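P-nitrophenyl phosphatase (Pho2) (Archaeoglobus fulgidus, PDB 3QGM) is probably a metal-dependent phosphatase of the haloacid dehalogenase (HAD) superfamily and binds a calcium ion. Local coordinates at residues A[44-55]-A[68-78]. Numbering follows the deposited sequence. Where two conformers were deposited one is given.
Sequences IFVSNNSTRSRR and VGEDEILVATY
R54, in the first turn of helix 54-63, reaches along the edge of strand 73-75 and is in contact from CB to its guanidinium. Its CB packs on V75 CG1, 3.8 Å away, and CG on CB and CG2 of I73. CD comes within 3.3 Å of I73 O and sits over the Y78 ring as a CH-pi contact. A bend about CG-CD (chi3 61°) lays the guanidinium flat on that ring, the planes 20° apart: a cation-pi stack with CZ 4.0 Å from the ring centroid. E70 CG covers the opposite face, toward its rim. At the tip, R54 NH1 makes a long salt bridge of 3.4 Å to E70 OE1. R55 NH2 adds a shorter bridge to E70 OE2 (2.9 Å, 163° at the hydrogen), arriving from above the carboxylate plane but within its own guanidinium plane. An alanine in place of R54 would probably strip Y78 of its stacked cation, uncover I73 and V75, and take from E70 one of its two arginine partners here. Beneath, strands 44-47 and 73-75 run parallel, joined by F45 N to E72 O, L74 N to F45 O and S47 N to L74 O. F45 and I73 pack on the face beneath helix 54-63, V46 and L74 on the other, against I192 of helix 190-200. Beyond the strand, T77 OG1 donates to R52 O at 2.7 Å. N49 OD1 accepts from T51 N (an Asx turn), from R52 N (completing an Asx motif) and from T51 OG1, while S47 OG accepts from N49 N in an ST turn; the S47 side chain lies about 8 Å from the calcium ion. Strand 42-47, helix 54-63 and edge strand 73-75 thus form a beta-alpha-beta crossover of the Rossmann-like HAD core, beside the metal site of D14, D16 and D212.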
ATOM      1  N   ILE A  44     -32.751   1.579   8.105  1.00 33.34           N
ATOM      2  CA  ILE A  44     -31.893   2.066   7.064  1.00 32.28           C
ATOM      3  C   ILE A  44     -30.792   1.036   6.870  1.00 31.66           C
ATOM      4  O   ILE A  44     -30.151   0.578   7.834  1.00 31.16           O
ATOM      5  CB  ILE A  44     -31.355   3.466   7.328  1.00 32.71           C
ATOM      6  CG1 ILE A  44     -30.511   3.949   6.133  1.00 33.95           C
ATOM      7  CG2 ILE A  44     -30.520   3.519   8.581  1.00 32.09           C
ATOM      8  CD1 ILE A  44     -30.382   5.497   6.045  1.00 37.17           C
ATOM      9  N   PHE A  45     -30.612   0.643   5.619  1.00 31.09           N
ATOM     10  CA  PHE A  45     -29.598  -0.341   5.246  1.00 31.35           C
ATOM     11  C   PHE A  45     -28.291   0.413   4.957  1.00 30.78           C
ATOM     12  O   PHE A  45     -28.291   1.399   4.210  1.00 31.87           O
ATOM     13  CB  PHE A  45     -30.061  -1.126   4.030  1.00 30.89           C
ATOM     14  CG  PHE A  45     -31.315  -1.917   4.261  1.00 33.01           C
ATOM     15  CD1 PHE A  45     -32.543  -1.434   3.829  1.00 37.05           C
ATOM     16  CD2 PHE A  45     -31.278  -3.155   4.909  1.00 35.98           C
ATOM     17  CE1 PHE A  45     -33.726  -2.150   4.066  1.00 36.72           C
ATOM     18  CE2 PHE A  45     -32.451  -3.880   5.139  1.00 37.58           C
ATOM     19  CZ  PHE A  45     -33.677  -3.375   4.713  1.00 36.97           C
ATOM     20  N   VAL A  46     -27.192   0.012   5.587  1.00 30.41           N
ATOM     21  CA  VAL A  46     -25.944   0.779   5.457  1.00 29.84           C
ATOM     22  C   VAL A  46     -24.853  -0.153   4.976  1.00 30.12           C
ATOM     23  O   VAL A  46     -24.645  -1.196   5.574  1.00 31.11           O
ATOM     24  CB  VAL A  46     -25.542   1.491   6.766  1.00 30.60           C
ATOM     25  CG1 VAL A  46     -24.152   2.140   6.646  1.00 32.74           C
ATOM     26  CG2 VAL A  46     -26.551   2.594   7.154  1.00 31.14           C
ATOM     27  N   SER A  47     -24.165   0.206   3.891  1.00 29.11           N
ATOM     28  CA  SER A  47     -23.139  -0.652   3.321  1.00 28.51           C
ATOM     29  C   SER A  47     -21.913   0.137   2.948  1.00 27.53           C
ATOM     30  O   SER A  47     -22.019   1.253   2.485  1.00 24.87           O
ATOM     31  CB  SER A  47     -23.646  -1.305   2.036  1.00 28.98           C
ATOM     32  OG  SER A  47     -22.587  -1.912   1.346  1.00 30.64           O
ATOM     33  N   ASN A  48     -20.742  -0.485   3.162  1.00 26.57           N
ATOM     34  CA  ASN A  48     -19.483   0.123   2.822  1.00 26.69           C
ATOM     35  C   ASN A  48     -19.108  -0.095   1.390  1.00 26.01           C
ATOM     36  O   ASN A  48     -18.014   0.282   1.002  1.00 26.70           O
ATOM     37  CB  ASN A  48     -18.374  -0.443   3.708  1.00 27.88           C
ATOM     38  CG  ASN A  48     -18.253   0.295   5.021  1.00 26.57           C
ATOM     39  OD1 ASN A  48     -19.060   1.163   5.325  1.00 23.85           O
ATOM     40  ND2 ASN A  48     -17.182  -0.010   5.781  1.00 24.52           N
ATOM     41  N   ASN A  49     -19.983  -0.729   0.615  1.00 26.16           N
ATOM     42  CA  ASN A  49     -19.724  -0.985  -0.808  1.00 26.37           C
ATOM     43  C   ASN A  49     -19.108   0.229  -1.455  1.00 25.29           C
ATOM     44  O   ASN A  49     -19.679   1.338  -1.436  1.00 24.56           O
ATOM     45  CB  ASN A  49     -21.016  -1.361  -1.570  1.00 26.54           C
ATOM     46  CG  ASN A  49     -20.730  -1.968  -2.933  1.00 30.21           C
ATOM     47  OD1 ASN A  49     -20.134  -1.334  -3.777  1.00 32.37           O
ATOM     48  ND2 ASN A  49     -21.160  -3.204  -3.146  1.00 32.54           N
ATOM     49  N   SER A  50     -17.950   0.017  -2.054  1.00 23.80           N
ATOM     50  CA  SER A  50     -17.130   1.091  -2.617  1.00 25.81           C
ATOM     51  C   SER A  50     -17.344   1.334  -4.127  1.00 24.72           C
ATOM     52  O   SER A  50     -16.899   2.345  -4.681  1.00 24.23           O
ATOM     53  CB  SER A  50     -15.658   0.683  -2.391  1.00 26.52           C
ATOM     54  OG  SER A  50     -14.770   1.604  -2.959  1.00 33.67           O
ATOM     55  N   THR A  51     -17.989   0.382  -4.782  1.00 24.92           N
ATOM     56  CA  THR A  51     -17.989   0.265  -6.205  1.00 25.94           C
ATOM     57  C   THR A  51     -19.365   0.330  -6.873  1.00 27.08           C
ATOM     58  O   THR A  51     -19.434   0.562  -8.059  1.00 27.58           O
ATOM     59  CB  THR A  51     -17.333  -1.080  -6.620  1.00 27.08           C
ATOM     60  OG1 THR A  51     -18.153  -2.170  -6.158  1.00 24.69           O
ATOM     61  CG2 THR A  51     -15.865  -1.181  -6.038  1.00 25.11           C
ATOM     62  N   ARG A  52     -20.442   0.073  -6.144  1.00 27.14           N
ATOM     63  CA  ARG A  52     -21.761   0.076  -6.759  1.00 26.71           C
ATOM     64  C   ARG A  52     -22.583   1.300  -6.293  1.00 26.73           C
ATOM     65  O   ARG A  52     -22.423   1.804  -5.161  1.00 27.54           O
ATOM     66  CB  ARG A  52     -22.500  -1.222  -6.453  1.00 28.10           C
ATOM     67  CG  ARG A  52     -21.765  -2.534  -6.794  1.00 25.71           C
ATOM     68  CD  ARG A  52     -21.149  -2.607  -8.195  1.00 25.54           C
ATOM     69  NE  ARG A  52     -22.059  -2.348  -9.318  1.00 28.31           N
ATOM     70  CZ  ARG A  52     -22.811  -3.255  -9.947  1.00 28.65           C
ATOM     71  NH1 ARG A  52     -22.843  -4.524  -9.556  1.00 31.80           N
ATOM     72  NH2 ARG A  52     -23.581  -2.883 -10.948  1.00 28.64           N
ATOM     73  N   SER A  53     -23.386   1.825  -7.208  1.00 25.66           N
ATOM     74  CA  SER A  53     -24.201   3.000  -6.958  1.00 25.70           C
ATOM     75  C   SER A  53     -25.319   2.628  -5.986  1.00 25.86           C
ATOM     76  O   SER A  53     -25.649   1.432  -5.817  1.00 26.30           O
ATOM     77  CB  SER A  53     -24.757   3.505  -8.278  1.00 25.27           C
ATOM     78  OG  SER A  53     -25.718   2.600  -8.807  1.00 27.65           O
ATOM     79  N   ARG A  54     -25.928   3.631  -5.365  1.00 25.24           N
ATOM     80  CA  ARG A  54     -27.024   3.380  -4.450  1.00 26.49           C
ATOM     81  C   ARG A  54     -28.124   2.587  -5.126  1.00 26.53           C
ATOM     82  O   ARG A  54     -28.684   1.657  -4.525  1.00 27.75           O
ATOM     83  CB  ARG A  54     -27.633   4.670  -3.902  1.00 26.33           C
ATOM     84  CG  ARG A  54     -28.794   4.373  -2.962  1.00 30.80           C
ATOM     85  CD  ARG A  54     -29.324   5.544  -2.162  1.00 33.48           C
ATOM     86  NE  ARG A  54     -29.825   6.588  -3.028  1.00 37.54           N
ATOM     87  CZ  ARG A  54     -30.542   7.644  -2.623  1.00 41.67           C
ATOM     88  NH1 ARG A  54     -30.879   8.545  -3.515  1.00 42.25           N
ATOM     89  NH2 ARG A  54     -30.876   7.833  -1.339  1.00 43.16           N
ATOM     90  N   ARG A  55     -28.468   2.950  -6.351  1.00 26.80           N
ATOM     91  CA  ARG A  55     -29.641   2.337  -6.955  1.00 27.94           C
ATOM     92  C   ARG A  55     -29.408   0.892  -7.286  1.00 26.73           C
ATOM     93  O   ARG A  55     -30.336   0.120  -7.238  1.00 27.85           O
ATOM     94  CB  ARG A  55     -30.128   3.121  -8.166  1.00 29.03           C
ATOM     95  CG  ARG A  55     -31.462   2.642  -8.683  1.00 32.49           C
ATOM     96  CD  ARG A  55     -32.147   3.718  -9.496  1.00 37.72           C
ATOM     97  NE  ARG A  55     -32.220   4.954  -8.734  1.00 38.34           N
ATOM     98  CZ  ARG A  55     -33.235   5.299  -7.953  1.00 42.94           C
ATOM     99  NH1 ARG A  55     -34.313   4.512  -7.826  1.00 41.45           N
ATOM    100  NH2 ARG A  55     -33.167   6.463  -7.300  1.00 44.67           N
ATOM    101  N   VAL A  68     -38.556  -1.393  -0.297  1.00 40.98           N
ATOM    102  CA  VAL A  68     -37.467  -0.503   0.135  1.00 40.71           C
ATOM    103  C   VAL A  68     -37.513   0.718  -0.761  1.00 40.12           C
ATOM    104  O   VAL A  68     -37.573   0.598  -1.977  1.00 39.74           O
ATOM    105  CB  VAL A  68     -36.051  -1.194  -0.017  1.00 40.35           C
ATOM    106  CG1 VAL A  68     -34.948  -0.348   0.552  1.00 40.12           C
ATOM    107  CG2 VAL A  68     -36.025  -2.573   0.637  1.00 40.34           C
ATOM    108  N   GLY A  69     -37.514   1.893  -0.163  1.00 40.78           N
ATOM    109  CA  GLY A  69     -37.338   3.156  -0.917  1.00 40.51           C
ATOM    110  C   GLY A  69     -35.886   3.649  -0.941  1.00 39.94           C
ATOM    111  O   GLY A  69     -35.080   3.260  -0.097  1.00 38.36           O
ATOM    112  N   GLU A  70     -35.576   4.480  -1.937  1.00 39.60           N
ATOM    113  CA  GLU A  70     -34.319   5.244  -2.027  1.00 40.47           C
ATOM    114  C   GLU A  70     -33.695   5.630  -0.667  1.00 39.52           C
ATOM    115  O   GLU A  70     -32.506   5.360  -0.364  1.00 39.24           O
ATOM    116  CB  GLU A  70     -34.627   6.565  -2.768  1.00 41.71           C
ATOM    117  CG  GLU A  70     -33.857   6.811  -4.033  1.00 44.37           C
ATOM    118  CD  GLU A  70     -34.400   8.019  -4.784  1.00 48.87           C
ATOM    119  OE1 GLU A  70     -34.060   9.179  -4.430  1.00 52.73           O
ATOM    120  OE2 GLU A  70     -35.180   7.801  -5.737  1.00 52.91           O
ATOM    121  N   ASP A  71     -34.487   6.298   0.146  1.00 38.69           N
ATOM    122  CA  ASP A  71     -33.902   6.928   1.322  0.60 39.06           C
ATOM    123  C   ASP A  71     -33.576   5.924   2.436  1.00 38.50           C
ATOM    124  O   ASP A  71     -32.848   6.251   3.359  1.00 39.19           O
ATOM    125  CB  ASP A  71     -34.749   8.133   1.756  0.60 39.67           C
ATOM    126  CG  ASP A  71     -34.673   9.279   0.737  0.60 39.47           C
ATOM    127  OD1 ASP A  71     -33.600   9.500   0.121  0.60 41.91           O
ATOM    128  OD2 ASP A  71     -35.687   9.945   0.518  0.60 44.00           O
ATOM    129  N   GLU A  72     -34.049   4.693   2.294  1.00 37.05           N
ATOM    130  CA  GLU A  72     -33.725   3.641   3.241  1.00 36.55           C
ATOM    131  C   GLU A  72     -32.367   2.950   2.959  1.00 34.72           C
ATOM    132  O   GLU A  72     -32.055   1.995   3.659  1.00 35.73           O
ATOM    133  CB  GLU A  72     -34.809   2.547   3.204  1.00 36.45           C
ATOM    134  CG  GLU A  72     -36.153   2.942   3.760  1.00 40.51           C
ATOM    135  CD  GLU A  72     -37.176   1.825   3.577  1.00 43.00           C
ATOM    136  OE1 GLU A  72     -37.643   1.621   2.435  1.00 44.68           O
ATOM    137  OE2 GLU A  72     -37.490   1.131   4.560  1.00 47.97           O
ATOM    138  N   ILE A  73     -31.618   3.389   1.938  1.00 32.12           N
ATOM    139  CA  ILE A  73     -30.331   2.779   1.531  0.60 31.21           C
ATOM    140  C   ILE A  73     -29.233   3.825   1.651  1.00 30.16           C
ATOM    141  O   ILE A  73     -29.341   4.883   1.033  1.00 29.34           O
ATOM    142  CB  ILE A  73     -30.276   2.348   0.013  0.60 30.91           C
ATOM    143  CG1 ILE A  73     -31.461   1.489  -0.437  0.60 30.26           C
ATOM    144  CG2 ILE A  73     -28.996   1.583  -0.260  0.60 30.81           C
ATOM    145  CD1 ILE A  73     -31.403   0.120   0.069  0.60 30.88           C
ATOM    146  N   LEU A  74     -28.196   3.543   2.435  1.00 28.38           N
ATOM    147  CA  LEU A  74     -27.051   4.421   2.548  1.00 27.82           C
ATOM    148  C   LEU A  74     -25.807   3.604   2.237  1.00 27.09           C
ATOM    149  O   LEU A  74     -25.357   2.785   3.076  1.00 26.76           O
ATOM    150  CB  LEU A  74     -26.966   5.046   3.957  1.00 28.34           C
ATOM    151  CG  LEU A  74     -25.964   6.202   4.208  1.00 29.85           C
ATOM    152  CD1 LEU A  74     -26.186   7.412   3.274  1.00 30.69           C
ATOM    153  CD2 LEU A  74     -26.039   6.616   5.628  1.00 28.46           C
ATOM    154  N   VAL A  75     -25.251   3.819   1.043  1.00 24.21           N
ATOM    155  CA  VAL A  75     -24.059   3.098   0.611  1.00 24.13           C
ATOM    156  C   VAL A  75     -22.896   4.096   0.479  1.00 23.84           C
ATOM    157  O   VAL A  75     -23.101   5.297   0.260  1.00 23.13           O
ATOM    158  CB  VAL A  75     -24.327   2.294  -0.693  1.00 24.51           C
ATOM    159  CG1 VAL A  75     -24.669   3.249  -1.907  1.00 22.53           C
ATOM    160  CG2 VAL A  75     -23.146   1.307  -0.973  1.00 24.66           C
ATOM    161  N   ALA A  76     -21.687   3.587   0.705  1.00 23.12           N
ATOM    162  CA  ALA A  76     -20.533   4.428   0.872  1.00 23.25           C
ATOM    163  C   ALA A  76     -20.290   5.261  -0.367  1.00 22.65           C
ATOM    164  O   ALA A  76     -19.815   6.359  -0.262  1.00 23.68           O
ATOM    165  CB  ALA A  76     -19.257   3.561   1.226  1.00 21.54           C
ATOM    166  N   THR A  77     -20.594   4.741  -1.544  1.00 23.15           N
ATOM    167  CA  THR A  77     -20.355   5.507  -2.760  1.00 23.32           C
ATOM    168  C   THR A  77     -21.222   6.781  -2.733  1.00 23.77           C
ATOM    169  O   THR A  77     -20.731   7.921  -2.881  1.00 23.63           O
ATOM    170  CB  THR A  77     -20.709   4.705  -4.019  1.00 23.43           C
ATOM    171  OG1 THR A  77     -22.039   4.189  -3.900  1.00 21.78           O
ATOM    172  CG2 THR A  77     -19.673   3.519  -4.265  1.00 21.50           C
ATOM    173  N   TYR A  78     -22.507   6.584  -2.458  1.00 23.28           N
ATOM    174  CA  TYR A  78     -23.440   7.750  -2.342  1.00 23.55           C
ATOM    175  C   TYR A  78     -23.068   8.657  -1.145  1.00 22.94           C
ATOM    176  O   TYR A  78     -23.115   9.905  -1.246  1.00 22.12           O
ATOM    177  CB  TYR A  78     -24.870   7.211  -2.228  1.00 23.49           C
ATOM    178  CG  TYR A  78     -25.957   8.176  -1.841  1.00 25.78           C
ATOM    179  CD1 TYR A  78     -26.662   8.843  -2.819  1.00 28.48           C
ATOM    180  CD2 TYR A  78     -26.304   8.405  -0.497  1.00 28.29           C
ATOM    181  CE1 TYR A  78     -27.691   9.715  -2.522  1.00 28.45           C
ATOM    182  CE2 TYR A  78     -27.355   9.336  -0.158  1.00 28.35           C
ATOM    183  CZ  TYR A  78     -28.029   9.971  -1.208  1.00 31.50           C
ATOM    184  OH  TYR A  78     -29.066  10.859  -1.018  1.00 31.65           O
TER